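PDB 6FSK: DyP-type peroxidase from Pleurotus ostreatus PC15, which probably uses hydrogen peroxide at its heme b to oxidise dyes and other substrates, Mn(II) apparently among them. Local coordinates for residues A[239-244]-A[467-472]. The protein carries 1 engineered substitution. Residues are numbered along the deposited sequence; the frame is centred on the assembly and turned at random.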
# COMPACT_ATOMS: atom_id res chain seq x y z
N PHE A 239 9.82 -7.27 -2.17
CA PHE A 239 9.01 -7.58 -0.99
C PHE A 239 7.63 -7.00 -1.18
O PHE A 239 7.44 -5.81 -1.41
CB PHE A 239 9.61 -7.07 0.30
CG PHE A 239 10.91 -7.71 0.69
CD1 PHE A 239 10.90 -8.87 1.41
CD2 PHE A 239 12.15 -7.20 0.32
CE1 PHE A 239 12.03 -9.51 1.77
CE2 PHE A 239 13.31 -7.87 0.64
CZ PHE A 239 13.24 -9.00 1.43
N LEU A 240 6.65 -7.91 -1.09
CA LEU A 240 5.22 -7.63 -1.20
C LEU A 240 4.67 -7.60 0.23
O LEU A 240 4.59 -8.67 0.89
CB LEU A 240 4.55 -8.75 -1.98
CG LEU A 240 3.13 -8.55 -2.44
CD1 LEU A 240 2.69 -9.61 -3.44
CD2 LEU A 240 2.13 -8.49 -1.30
N THR A 241 4.23 -6.45 0.69
CA THR A 241 3.44 -6.34 1.95
C THR A 241 1.98 -6.37 1.62
O THR A 241 1.50 -5.57 0.83
CB THR A 241 3.81 -5.04 2.69
OG1 THR A 241 5.16 -5.11 3.14
CG2 THR A 241 2.87 -4.88 3.91
N PHE A 242 1.23 -7.31 2.26
CA PHE A 242 -0.24 -7.38 2.17
C PHE A 242 -0.87 -7.01 3.49
O PHE A 242 -0.43 -7.53 4.51
CB PHE A 242 -0.70 -8.77 1.78
CG PHE A 242 -2.18 -8.94 1.84
CD1 PHE A 242 -3.02 -8.31 0.95
CD2 PHE A 242 -2.75 -9.74 2.81
CE1 PHE A 242 -4.42 -8.53 1.01
CE2 PHE A 242 -4.13 -9.89 2.88
CZ PHE A 242 -4.92 -9.23 2.04
N ARG A 243 -1.85 -6.10 3.45
CA ARG A 243 -2.64 -5.70 4.64
C ARG A 243 -4.09 -5.72 4.29
O ARG A 243 -4.53 -5.09 3.33
CB ARG A 243 -2.25 -4.32 5.17
CG ARG A 243 -0.76 -4.24 5.56
CD ARG A 243 -0.53 -4.64 7.00
NE ARG A 243 -1.01 -3.72 8.03
CZ ARG A 243 -1.27 -4.03 9.29
NH1 ARG A 243 -1.25 -5.29 9.70
NH2 ARG A 243 -1.66 -3.06 10.09
N TYR A 244 -4.86 -6.50 5.06
CA TYR A 244 -6.31 -6.58 4.81
C TYR A 244 -7.03 -5.53 5.64
O TYR A 244 -7.16 -5.72 6.88
CB TYR A 244 -6.73 -7.98 5.22
CG TYR A 244 -8.10 -8.45 4.80
CD1 TYR A 244 -8.85 -7.83 3.86
CD2 TYR A 244 -8.57 -9.66 5.32
CE1 TYR A 244 -10.07 -8.36 3.43
CE2 TYR A 244 -9.79 -10.14 4.92
CZ TYR A 244 -10.50 -9.53 3.97
OH TYR A 244 -11.75 -10.09 3.57
N GLY A 467 -2.82 -10.11 7.31
CA GLY A 467 -1.67 -9.61 6.56
C GLY A 467 -0.56 -10.58 6.56
O GLY A 467 -0.52 -11.48 7.37
N GLU A 468 0.33 -10.48 5.58
CA GLU A 468 1.62 -11.19 5.64
C GLU A 468 2.60 -10.47 4.70
O GLU A 468 2.21 -9.63 3.87
CB GLU A 468 1.45 -12.67 5.32
CG GLU A 468 2.67 -13.59 5.42
CD GLU A 468 3.44 -13.52 6.75
OE1 GLU A 468 3.46 -14.56 7.47
OE2 GLU A 468 4.09 -12.51 7.13
N TYR A 469 3.89 -10.72 4.96
CA TYR A 469 5.03 -10.20 4.16
C TYR A 469 5.50 -11.33 3.28
O TYR A 469 5.76 -12.45 3.74
CB TYR A 469 6.15 -9.82 5.08
CG TYR A 469 5.83 -8.75 6.11
CD1 TYR A 469 5.19 -7.58 5.69
CD2 TYR A 469 6.26 -8.84 7.45
CE1 TYR A 469 4.93 -6.53 6.56
CE2 TYR A 469 6.02 -7.77 8.35
CZ TYR A 469 5.37 -6.62 7.90
OH TYR A 469 5.18 -5.61 8.76
N PHE A 470 5.64 -11.04 2.01
CA PHE A 470 6.05 -12.00 1.02
C PHE A 470 7.20 -11.44 0.17
O PHE A 470 7.48 -10.24 0.22
CB PHE A 470 4.91 -12.34 0.05
CG PHE A 470 3.63 -12.87 0.69
CD1 PHE A 470 3.42 -14.19 0.92
CD2 PHE A 470 2.70 -12.01 1.11
CE1 PHE A 470 2.24 -14.63 1.48
CE2 PHE A 470 1.49 -12.44 1.64
CZ PHE A 470 1.28 -13.74 1.84
N PHE A 471 7.88 -12.34 -0.53
CA PHE A 471 8.91 -11.99 -1.51
C PHE A 471 8.52 -12.56 -2.85
O PHE A 471 8.28 -13.77 -2.95
CB PHE A 471 10.28 -12.47 -1.01
CG PHE A 471 11.41 -12.04 -1.90
CD1 PHE A 471 11.90 -10.74 -1.76
CD2 PHE A 471 12.00 -12.88 -2.80
CE1 PHE A 471 12.95 -10.27 -2.58
CE2 PHE A 471 13.10 -12.42 -3.56
CZ PHE A 471 13.56 -11.15 -3.45
N SER A 472 8.43 -11.69 -3.86
CA SER A 472 8.08 -12.04 -5.21
C SER A 472 9.36 -12.30 -6.04
O SER A 472 10.03 -11.33 -6.35
CB SER A 472 7.34 -10.87 -5.83
OG SER A 472 6.00 -10.76 -5.26
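L240 and F470 face each other as a hydrogen-bonded pair of antiparallel strands, 238-247 and 462-472, in the antiparallel sheet that runs through the two ferredoxin-like α+β domains of the dye-decolorizing peroxidases. Here the C-terminal strand 462-472 joins strand 74-80 of the N-terminal half to strand 238-247, whose R243 nears the heme. Both bonds of the pair are short, L240 N to F470 O and F470 N to L240 O each measuring 2.8 Å, although the first donor stands 44° out of its carbonyl plane. L240 CB and F470 CB approach to 4.1 Å; a branched leucine and a flat phenylalanine suit this spot, L240 against V383 and Y385 of strand 379-386, F470 against S78 and S80 of strand 74-80. The edge of the F470 ring is turned to L240 O and F242 CB, while CG of E468 sits 3.8 Å above one face, offset toward the rim.

F239, on the other face of the sheet, forms a T-shaped pair with F471: the planes meet at 62°, and the edge atom CD1 of F471 sits 3.6 Å above the centre of the F239 ring. F471 delivers that edge because its CG is anti to the backbone N (chi1 -175°). Replacing F239 by an alanine would probably leave the F471 edge without its aromatic face. Next along this face, T241 and Y469 run side by side; the small threonine sets its CG2 at the tyrosine's ring edge, and Y469 OH hydrogen-bonds to D105 OD2. E468 turns its carboxylate back to the strand, OE2 accepting the N-H of Q102 and, through its anti lone pair, that of Y469 at 2.8 Å from Y469 N.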